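Local coordinates for protein purine nucleoside phosphorylase (PDB 6TK9) that catalyses the reversible phosphorolysis of purine nucleosides such as inosine and guanosine to the free base and ribose 1-phosphate, at residues E85-S88 with A89-V93; A167-V170 with A171-Q174; R261-V264 with R265-A269. All blocks are in the same frame, centred on the assembly; numbering follows the deposited sequence.

Interaction 1. Residues E85-S88 with A89-V93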
ATOM      1  N   GLU A  85      25.958 -12.276  13.555  1.00 42.34           N
ATOM      2  CA  GLU A  85      27.097 -12.746  14.393  1.00 45.08           C
ATOM      3  C   GLU A  85      28.152 -11.646  14.480  1.00 41.32           C
ATOM      4  O   GLU A  85      29.072 -11.817  15.268  1.00 37.35           O
ATOM      5  CB  GLU A  85      27.759 -14.000  13.825  1.00 47.47           C
ATOM      6  CG  GLU A  85      26.856 -15.222  13.774  1.00 49.17           C
ATOM      7  CD  GLU A  85      27.458 -16.328  12.927  1.00 46.36           C
ATOM      8  OE1 GLU A  85      28.406 -16.968  13.423  1.00 48.83           O
ATOM      9  OE2 GLU A  85      27.026 -16.504  11.756  1.00 44.11           O
ATOM     10  N   GLY A  86      28.036 -10.594  13.662  1.00 40.19           N
ATOM     11  CA  GLY A  86      28.873  -9.387  13.770  1.00 36.66           C
ATOM     12  C   GLY A  86      29.999  -9.368  12.764  1.00 37.46           C
ATOM     13  O   GLY A  86      30.937  -8.573  12.956  1.00 36.91           O
ATOM     14  N   TYR A  87      29.912 -10.201  11.722  1.00 38.77           N
ATOM     15  CA  TYR A  87      30.803 -10.172  10.535  1.00 36.70           C
ATOM     16  C   TYR A  87      30.304  -9.072   9.587  1.00 35.31           C
ATOM     17  O   TYR A  87      29.102  -8.942   9.434  1.00 35.56           O
ATOM     18  CB  TYR A  87      30.804 -11.538   9.841  1.00 38.09           C
ATOM     19  CG  TYR A  87      31.390 -12.656  10.662  1.00 40.08           C
ATOM     20  CD1 TYR A  87      32.734 -12.653  11.012  1.00 44.25           C
ATOM     21  CD2 TYR A  87      30.613 -13.720  11.085  1.00 38.58           C
ATOM     22  CE1 TYR A  87      33.289 -13.671  11.770  1.00 43.23           C
ATOM     23  CE2 TYR A  87      31.146 -14.738  11.852  1.00 38.77           C
ATOM     24  CZ  TYR A  87      32.485 -14.711  12.191  1.00 42.06           C
ATOM     25  OH  TYR A  87      33.027 -15.711  12.925  1.00 46.36           O
ATOM     26  N   SER A  88      31.185  -8.323   8.938  1.00 32.74           N
ATOM     27  CA  SER A  88      30.763  -7.418   7.849  1.00 36.49           C
ATOM     28  C   SER A  88      30.081  -8.240   6.737  1.00 41.18           C
ATOM     29  O   SER A  88      30.266  -9.498   6.698  1.00 41.62           O
ATOM     30  CB  SER A  88      31.920  -6.611   7.339  1.00 40.39           C
ATOM     31  OG  SER A  88      33.053  -7.420   7.090  1.00 42.39           O
ATOM     32  N   ALA A  89      29.271  -7.572   5.904  1.00 39.46           N
ATOM     33  CA  ALA A  89      28.644  -8.128   4.677  1.00 39.52           C
ATOM     34  C   ALA A  89      29.739  -8.709   3.777  1.00 39.70           C
ATOM     35  O   ALA A  89      29.556  -9.822   3.260  1.00 41.03           O
ATOM     36  CB  ALA A  89      27.843  -7.064   3.963  1.00 39.28           C
ATOM     37  N   GLU A  90      30.871  -8.016   3.666  1.00 43.09           N
ATOM     38  CA  GLU A  90      32.077  -8.506   2.952  1.00 50.50           C
ATOM     39  C   GLU A  90      32.635  -9.801   3.594  1.00 49.04           C
ATOM     40  O   GLU A  90      32.905 -10.773   2.858  1.00 44.78           O
ATOM     41  CB  GLU A  90      33.096  -7.372   2.941  1.00 58.73           C
ATOM     42  CG  GLU A  90      34.442  -7.776   2.387  1.00 66.73           C
ATOM     43  CD  GLU A  90      35.561  -6.931   2.948  1.00 75.13           C
ATOM     44  OE1 GLU A  90      36.238  -6.286   2.142  1.00 87.51           O
ATOM     45  OE2 GLU A  90      35.730  -6.914   4.191  1.00 76.12           O
ATOM     46  N   GLU A  91      32.814  -9.839   4.916  1.00 48.48           N
ATOM     47  CA  GLU A  91      33.383 -11.017   5.627  1.00 46.94           C
ATOM     48  C   GLU A  91      32.474 -12.225   5.382  1.00 48.40           C
ATOM     49  O   GLU A  91      33.005 -13.347   5.202  1.00 55.38           O
ATOM     50  CB  GLU A  91      33.562 -10.741   7.128  1.00 46.49           C
ATOM     51  CG  GLU A  91      34.814  -9.935   7.477  1.00 44.37           C
ATOM     52  CD  GLU A  91      34.999  -9.670   8.971  1.00 50.05           C
ATOM     53  OE1 GLU A  91      34.015  -9.284   9.660  1.00 41.28           O
ATOM     54  OE2 GLU A  91      36.131  -9.867   9.454  1.00 56.04           O
ATOM     55  N   VAL A  92      31.157 -11.988   5.367  1.00 48.05           N
ATOM     56  CA  VAL A  92      30.085 -13.012   5.173  1.00 43.03           C
ATOM     57  C   VAL A  92      30.226 -13.656   3.783  1.00 38.35           C
ATOM     58  O   VAL A  92      29.867 -14.843   3.643  1.00 42.80           O
ATOM     59  CB  VAL A  92      28.682 -12.391   5.404  1.00 45.86           C
ATOM     60  CG1 VAL A  92      27.569 -13.166   4.724  1.00 46.58           C
ATOM     61  CG2 VAL A  92      28.348 -12.239   6.889  1.00 47.21           C
ATOM     62  N   VAL A  93      30.706 -12.933   2.775  1.00 34.24           N
ATOM     63  CA  VAL A  93      30.742 -13.473   1.385  1.00 35.04           C
ATOM     64  C   VAL A  93      32.150 -13.941   1.021  1.00 35.65           C
ATOM     65  O   VAL A  93      32.347 -14.277  -0.165  1.00 37.72           O
ATOM     66  CB  VAL A  93      30.248 -12.446   0.349  1.00 34.81           C
ATOM     67  CG1 VAL A  93      28.787 -12.085   0.555  1.00 33.41           C
ATOM     68  CG2 VAL A  93      31.131 -11.210   0.324  1.00 35.51           C
TER
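Glu91 folds back from the first turn of a helix onto Ser88, the residue just before the helix, and its side chain can be followed atom by atom. CB rests near the serine hydroxyl and carbonyl. CG then leaves anti to its own carbonyl carbon (chi1 -80°), which aims the chain back toward the start of the helix and sets Glu91 CG 3.1 Å from Ser88 OG. CD passes that hydroxyl too, and Glu91 OE1 reaches the backbone: Ser88 N gives it a hydrogen bond of 3.1 Å, directed to the anti lone pair, the one facing away from OE2. Ser88 OG adds a weak bond to the same oxygen. In return Ser88 OG accepts from Glu91 N at 3.3 Å, with an N-H...O angle of 150°. This reciprocal pairing is a capping box, Ser88 being the N-cap of helix 89-92. Serine suits the place because its short hydroxyl reaches an amide of the first turn, and glutamate because its longer chain spans back to the N-cap amide; its negative charge probably also favours the helix start. Ser88 O accepts from Val92 N at 3.0 Å. Beside the box, Glu91 OE1 lies in the plane of the Tyr87 ring, at its edge, 3.8 Å from Tyr87 CD1, while Tyr87 CB packs on Val92 CG2. Tyr87 OH bonds to Val54 O, and Tyr87 O accepts from Arg141 of the second subunit.

Interaction 2. Residues A167-V170 with A171-Q174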
ATOM      1  N   ALA A 167      14.395 -25.908 -11.595  1.00 44.64           N
ATOM      2  CA  ALA A 167      13.869 -26.114 -10.234  1.00 46.91           C
ATOM      3  C   ALA A 167      12.391 -26.480 -10.350  1.00 47.57           C
ATOM      4  O   ALA A 167      11.948 -27.333  -9.555  1.00 51.39           O
ATOM      5  CB  ALA A 167      14.090 -24.884  -9.375  1.00 44.68           C
ATOM      6  N   ARG A 168      11.669 -25.888 -11.309  1.00 44.99           N
ATOM      7  CA  ARG A 168      10.221 -26.172 -11.533  1.00 48.84           C
ATOM      8  C   ARG A 168      10.041 -27.568 -12.138  1.00 47.93           C
ATOM      9  O   ARG A 168       9.184 -28.325 -11.638  1.00 42.24           O
ATOM     10  CB  ARG A 168       9.587 -25.100 -12.422  1.00 53.90           C
ATOM     11  CG  ARG A 168       9.274 -23.813 -11.678  1.00 51.01           C
ATOM     12  CD  ARG A 168       9.214 -22.647 -12.624  1.00 49.49           C
ATOM     13  NE  ARG A 168       8.761 -21.462 -11.908  1.00 51.27           N
ATOM     14  CZ  ARG A 168       8.691 -20.246 -12.432  1.00 48.51           C
ATOM     15  NH1 ARG A 168       9.040 -20.052 -13.692  1.00 47.17           N
ATOM     16  NH2 ARG A 168       8.273 -19.230 -11.699  1.00 49.11           N
ATOM     17  N   LYS A 169      10.834 -27.899 -13.161  1.00 51.53           N
ATOM     18  CA  LYS A 169      10.803 -29.215 -13.852  1.00 51.40           C
ATOM     19  C   LYS A 169      11.041 -30.326 -12.813  1.00 51.05           C
ATOM     20  O   LYS A 169      10.257 -31.311 -12.764  1.00 44.88           O
ATOM     21  CB  LYS A 169      11.831 -29.215 -14.988  1.00 56.61           C
ATOM     22  CG  LYS A 169      11.628 -30.297 -16.039  1.00 66.16           C
ATOM     23  CD  LYS A 169      12.246 -29.953 -17.376  1.00 76.16           C
ATOM     24  CE  LYS A 169      12.256 -31.128 -18.330  1.00 83.18           C
ATOM     25  NZ  LYS A 169      13.024 -32.263 -17.766  1.00 85.39           N
ATOM     26  N   VAL A 170      12.044 -30.162 -11.953  1.00 48.44           N
ATOM     27  CA  VAL A 170      12.438 -31.244 -11.012  1.00 45.81           C
ATOM     28  C   VAL A 170      11.340 -31.411  -9.962  1.00 43.85           C
ATOM     29  O   VAL A 170      11.133 -32.546  -9.533  1.00 54.63           O
ATOM     30  CB  VAL A 170      13.821 -31.002 -10.387  1.00 42.41           C
ATOM     31  CG1 VAL A 170      14.142 -32.011  -9.284  1.00 40.02           C
ATOM     32  CG2 VAL A 170      14.908 -30.986 -11.450  1.00 39.85           C
ATOM     33  N   ALA A 171      10.657 -30.348  -9.562  1.00 46.95           N
ATOM     34  CA  ALA A 171       9.561 -30.430  -8.562  1.00 52.29           C
ATOM     35  C   ALA A 171       8.397 -31.246  -9.136  1.00 53.96           C
ATOM     36  O   ALA A 171       7.942 -32.201  -8.461  1.00 56.35           O
ATOM     37  CB  ALA A 171       9.098 -29.059  -8.145  1.00 51.24           C
ATOM     38  N   ARG A 172       7.951 -30.896 -10.346  1.00 51.25           N
ATOM     39  CA  ARG A 172       6.906 -31.649 -11.099  1.00 50.98           C
ATOM     40  C   ARG A 172       7.286 -33.134 -11.122  1.00 50.95           C
ATOM     41  O   ARG A 172       6.519 -33.915 -10.550  1.00 50.07           O
ATOM     42  CB  ARG A 172       6.713 -31.017 -12.479  1.00 47.76           C
ATOM     43  CG  ARG A 172       5.955 -29.700 -12.394  1.00 46.40           C
ATOM     44  CD  ARG A 172       6.097 -28.637 -13.469  1.00 45.49           C
ATOM     45  NE  ARG A 172       6.901 -28.878 -14.663  1.00 47.45           N
ATOM     46  CZ  ARG A 172       7.608 -27.922 -15.290  1.00 47.10           C
ATOM     47  NH1 ARG A 172       7.619 -26.680 -14.825  1.00 45.32           N
ATOM     48  NH2 ARG A 172       8.321 -28.215 -16.367  1.00 47.26           N
ATOM     49  N   ARG A 173       8.454 -33.472 -11.682  1.00 51.34           N
ATOM     50  CA  ARG A 173       9.019 -34.850 -11.745  1.00 58.41           C
ATOM     51  C   ARG A 173       8.841 -35.560 -10.386  1.00 59.73           C
ATOM     52  O   ARG A 173       8.316 -36.700 -10.392  1.00 60.04           O
ATOM     53  CB  ARG A 173      10.481 -34.774 -12.204  1.00 67.76           C
ATOM     54  CG  ARG A 173      11.062 -36.049 -12.800  1.00 77.92           C
ATOM     55  CD  ARG A 173      11.984 -36.827 -11.861  1.00 95.55           C
ATOM     56  NE  ARG A 173      11.345 -37.996 -11.243  1.00108.64           N
ATOM     57  CZ  ARG A 173      11.827 -38.708 -10.214  1.00106.40           C
ATOM     58  NH1 ARG A 173      12.978 -38.387  -9.641  1.00101.34           N
ATOM     59  NH2 ARG A 173      11.137 -39.741  -9.754  1.00102.68           N
ATOM     60  N   GLN A 174       9.184 -34.914  -9.257  1.00 50.95           N
ATOM     61  CA  GLN A 174       9.205 -35.563  -7.912  1.00 48.39           C
ATOM     62  C   GLN A 174       7.829 -35.464  -7.233  1.00 48.13           C
ATOM     63  O   GLN A 174       7.765 -35.765  -6.025  1.00 51.29           O
ATOM     64  CB  GLN A 174      10.300 -34.979  -6.999  1.00 46.94           C
ATOM     65  CG  GLN A 174      11.715 -35.090  -7.568  1.00 44.69           C
ATOM     66  CD  GLN A 174      12.838 -34.688  -6.635  1.00 45.18           C
ATOM     67  OE1 GLN A 174      14.013 -34.721  -7.015  1.00 42.10           O
ATOM     68  NE2 GLN A 174      12.502 -34.330  -5.399  1.00 38.63           N
TER
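Arg172 curls back along its own helix and lays its guanidinium flat over the backbone of Arg168 and Lys169. Lys169 CA lies over the centre of the Arg172 guanidinium, 3.6 Å above its plane, and Arg168 C sits on the same face nearer the rim. Arg172 NH1 comes within 3.5 Å of Arg168 CB, while Arg172 NH2 passes Lys169 CB and CG, crossing the lysine chain at about a right angle. A bend at chi3 (4°) makes this possible, turning NE and CZ back over the preceding turn where an extended chain would run outward. Under the side chain, Arg172 N donates to Arg168 O at 3.1 Å in an almost straight bond (179°), and Arg173 N donates to Lys169 O at 3.0 Å. The last turn closes with Gln174 N bonded to Val170 O at 3.1 Å. Farther out, Arg172 NH2 forms a salt bridge with Asp175 of the third subunit, and Arg168 NH2 pairs with Glu180 of the same chain. Cut back to an alanine, this position is likely to leave Asp175 of the third subunit without the guanidinium it pairs with, and to bare the Arg168-Lys169 backbone. On the inner side small Ala171 and branched Val170 pack against Tyr263 of helix 257-270. This is the C-terminal end of an amphipathic helix, its apolar side on the fold and its Arg168 and Arg172 side at the interface with the third subunit.

Interaction 3. Residues R261-V264 with R265-A269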
ATOM      1  N   ARG A 261      16.701 -33.060   0.535  1.00 45.38           N
ATOM      2  CA  ARG A 261      17.930 -33.680  -0.047  1.00 46.16           C
ATOM      3  C   ARG A 261      17.570 -34.346  -1.374  1.00 43.24           C
ATOM      4  O   ARG A 261      18.375 -34.218  -2.342  1.00 38.16           O
ATOM      5  CB  ARG A 261      18.532 -34.725   0.891  1.00 45.33           C
ATOM      6  CG  ARG A 261      19.178 -34.121   2.121  1.00 44.26           C
ATOM      7  CD  ARG A 261      19.484 -35.179   3.150  1.00 46.93           C
ATOM      8  NE  ARG A 261      19.257 -34.563   4.431  1.00 48.86           N
ATOM      9  CZ  ARG A 261      18.602 -35.110   5.431  1.00 50.63           C
ATOM     10  NH1 ARG A 261      18.149 -36.347   5.340  1.00 51.27           N
ATOM     11  NH2 ARG A 261      18.440 -34.421   6.548  1.00 57.91           N
ATOM     12  N   ARG A 262      16.398 -34.994  -1.427  1.00 41.35           N
ATOM     13  CA  ARG A 262      15.890 -35.635  -2.671  1.00 43.08           C
ATOM     14  C   ARG A 262      15.723 -34.565  -3.754  1.00 46.08           C
ATOM     15  O   ARG A 262      15.952 -34.888  -4.942  1.00 48.18           O
ATOM     16  CB  ARG A 262      14.581 -36.380  -2.422  1.00 44.75           C
ATOM     17  CG  ARG A 262      14.195 -37.307  -3.562  1.00 48.98           C
ATOM     18  CD  ARG A 262      12.776 -37.829  -3.448  1.00 50.44           C
ATOM     19  NE  ARG A 262      12.339 -38.281  -4.764  1.00 50.57           N
ATOM     20  CZ  ARG A 262      11.073 -38.301  -5.190  1.00 53.69           C
ATOM     21  NH1 ARG A 262      10.080 -37.894  -4.409  1.00 48.51           N
ATOM     22  NH2 ARG A 262      10.809 -38.722  -6.415  1.00 53.72           N
ATOM     23  N   TYR A 263      15.349 -33.337  -3.361  1.00 46.92           N
ATOM     24  CA  TYR A 263      15.082 -32.225  -4.306  1.00 46.04           C
ATOM     25  C   TYR A 263      16.434 -31.680  -4.772  1.00 42.79           C
ATOM     26  O   TYR A 263      16.651 -31.567  -6.001  1.00 39.84           O
ATOM     27  CB  TYR A 263      14.109 -31.199  -3.701  1.00 50.39           C
ATOM     28  CG  TYR A 263      13.780 -30.051  -4.624  1.00 46.95           C
ATOM     29  CD1 TYR A 263      13.102 -30.250  -5.813  1.00 47.19           C
ATOM     30  CD2 TYR A 263      14.180 -28.761  -4.325  1.00 49.97           C
ATOM     31  CE1 TYR A 263      12.837 -29.205  -6.687  1.00 47.20           C
ATOM     32  CE2 TYR A 263      13.896 -27.697  -5.169  1.00 50.08           C
ATOM     33  CZ  TYR A 263      13.223 -27.916  -6.358  1.00 48.21           C
ATOM     34  OH  TYR A 263      12.983 -26.866  -7.194  1.00 42.55           O
ATOM     35  N   VAL A 264      17.350 -31.401  -3.840  1.00 43.38           N
ATOM     36  CA  VAL A 264      18.667 -30.786  -4.182  1.00 40.53           C
ATOM     37  C   VAL A 264      19.377 -31.728  -5.149  1.00 41.30           C
ATOM     38  O   VAL A 264      19.897 -31.250  -6.192  1.00 38.96           O
ATOM     39  CB  VAL A 264      19.524 -30.503  -2.937  1.00 44.76           C
ATOM     40  CG1 VAL A 264      20.924 -30.053  -3.324  1.00 43.13           C
ATOM     41  CG2 VAL A 264      18.877 -29.465  -2.024  1.00 48.11           C
ATOM     42  N   ARG A 265      19.363 -33.025  -4.820  1.00 46.58           N
ATOM     43  CA  ARG A 265      19.966 -34.115  -5.646  1.00 47.41           C
ATOM     44  C   ARG A 265      19.331 -34.083  -7.042  1.00 46.24           C
ATOM     45  O   ARG A 265      20.096 -34.096  -8.025  1.00 46.38           O
ATOM     46  CB  ARG A 265      19.773 -35.487  -4.989  1.00 48.80           C
ATOM     47  CG  ARG A 265      20.703 -35.780  -3.818  1.00 46.75           C
ATOM     48  CD  ARG A 265      20.233 -37.034  -3.104  1.00 47.98           C
ATOM     49  NE  ARG A 265      21.129 -37.415  -2.023  1.00 48.22           N
ATOM     50  CZ  ARG A 265      22.325 -37.971  -2.187  1.00 47.10           C
ATOM     51  NH1 ARG A 265      22.798 -38.212  -3.400  1.00 49.17           N
ATOM     52  NH2 ARG A 265      23.053 -38.283  -1.129  1.00 46.71           N
ATOM     53  N   GLY A 266      17.994 -34.034  -7.113  1.00 45.61           N
ATOM     54  CA  GLY A 266      17.235 -33.923  -8.374  1.00 46.68           C
ATOM     55  C   GLY A 266      17.801 -32.838  -9.276  1.00 46.99           C
ATOM     56  O   GLY A 266      18.083 -33.124 -10.457  1.00 47.46           O
ATOM     57  N   ILE A 267      17.991 -31.640  -8.719  1.00 45.54           N
ATOM     58  CA  ILE A 267      18.553 -30.454  -9.426  1.00 44.51           C
ATOM     59  C   ILE A 267      20.007 -30.743  -9.833  1.00 45.26           C
ATOM     60  O   ILE A 267      20.313 -30.624 -11.033  1.00 44.71           O
ATOM     61  CB  ILE A 267      18.423 -29.206  -8.530  1.00 42.82           C
ATOM     62  CG1 ILE A 267      16.957 -28.793  -8.393  1.00 44.25           C
ATOM     63  CG2 ILE A 267      19.301 -28.071  -9.035  1.00 41.03           C
ATOM     64  CD1 ILE A 267      16.635 -28.058  -7.110  1.00 47.62           C
ATOM     65  N   LEU A 268      20.870 -31.089  -8.872  1.00 45.68           N
ATOM     66  CA  LEU A 268      22.297 -31.454  -9.113  1.00 46.75           C
ATOM     67  C   LEU A 268      22.429 -32.380 -10.323  1.00 43.25           C
ATOM     68  O   LEU A 268      23.409 -32.220 -11.073  1.00 47.18           O
ATOM     69  CB  LEU A 268      22.888 -32.148  -7.880  1.00 50.67           C
ATOM     70  CG  LEU A 268      24.016 -31.405  -7.169  1.00 53.10           C
ATOM     71  CD1 LEU A 268      23.564 -30.032  -6.718  1.00 57.81           C
ATOM     72  CD2 LEU A 268      24.492 -32.203  -5.970  1.00 58.57           C
ATOM     73  N   ALA A 269      21.523 -33.344 -10.491  1.00 43.98           N
ATOM     74  CA  ALA A 269      21.659 -34.415 -11.508  1.00 44.65           C
ATOM     75  C   ALA A 269      21.532 -33.815 -12.909  1.00 47.47           C
ATOM     76  O   ALA A 269      22.105 -34.400 -13.833  1.00 51.66           O
ATOM     77  CB  ALA A 269      20.645 -35.496 -11.276  1.00 41.37           C
TER
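Tyr263 turns its CG anti to the backbone N (chi1 -179°), and Ile267, one turn later, sends CG1 anti to its own carbonyl carbon (chi1 -70°), back toward the tyrosine; CD1, extended beyond CG1, is then carried over the ring. The result is an i to i+4 CH-pi contact on helix 257-270, the C-terminal helix of this phosphorylase-superfamily fold. Ile267 CD1 stands 3.6 Å from the centroid of the Tyr263 ring, 23° off the normal, shifted toward the hydroxyl side of the ring, so that CE2 and CZ are its nearest ring atoms. A flat aromatic ring and a branched aliphatic chain with a methyl at its end suit this buried side: Ile267 also meets Leu227 of strand 225-235 and Leu108 of strand 106-115, and the tyrosine packs on Leu229 of strand 225-235 and on Leu178 in a loop. The phenol hydroxyl is provided for as well, by a partner on helix 161-173.

The i to i+4 backbone bonds run beneath. Ile267 N donates to Tyr263 O at 3.0 Å, tying together the very residues whose side chains meet, and Leu268 N reaches Val264 O at 2.9 Å in a nearly straight bond. Val264, which follows Tyr263, approaches Leu268 more loosely, Val264 CG1 to Leu268 CD1 at 4.3 Å, and its branched side chain packs on Leu34. Gly266 has no side chain to crowd the Tyr263 carbonyl, beside which a CB would be tight.

Arg265 takes the polar side. Its extended chain suits a residue that must reach beyond the helix, and the guanidinium forms a salt bridge with Glu37 through NH2. Nearer the backbone, Arg265 N donates to Arg261 O, and Arg265 CG lies 3.2 Å from that same oxygen.

How the interactions relate
Interactions 2 and 3 are neighbours, their centres about 10 Å apart, and together they form one seam between helices 161-173 and 257-270. Tyr263 joins them: Tyr263 OH lies 2.6 Å from Ala167 O in a hydrogen bond, so the ring that takes the isoleucine methyl on one helix is tied to the backbone of the other. At the same seam Arg173 NH2 and Arg262 NH2 come close despite like charges. Interaction 1 stands apart, across the chain's centre, about 34 Å from interaction 2 and 29 Å from interaction 3, centre to centre. Interactions 1 and 2 face different neighbouring subunits, whereas interaction 3 touches no other chain of the six-chain assembly.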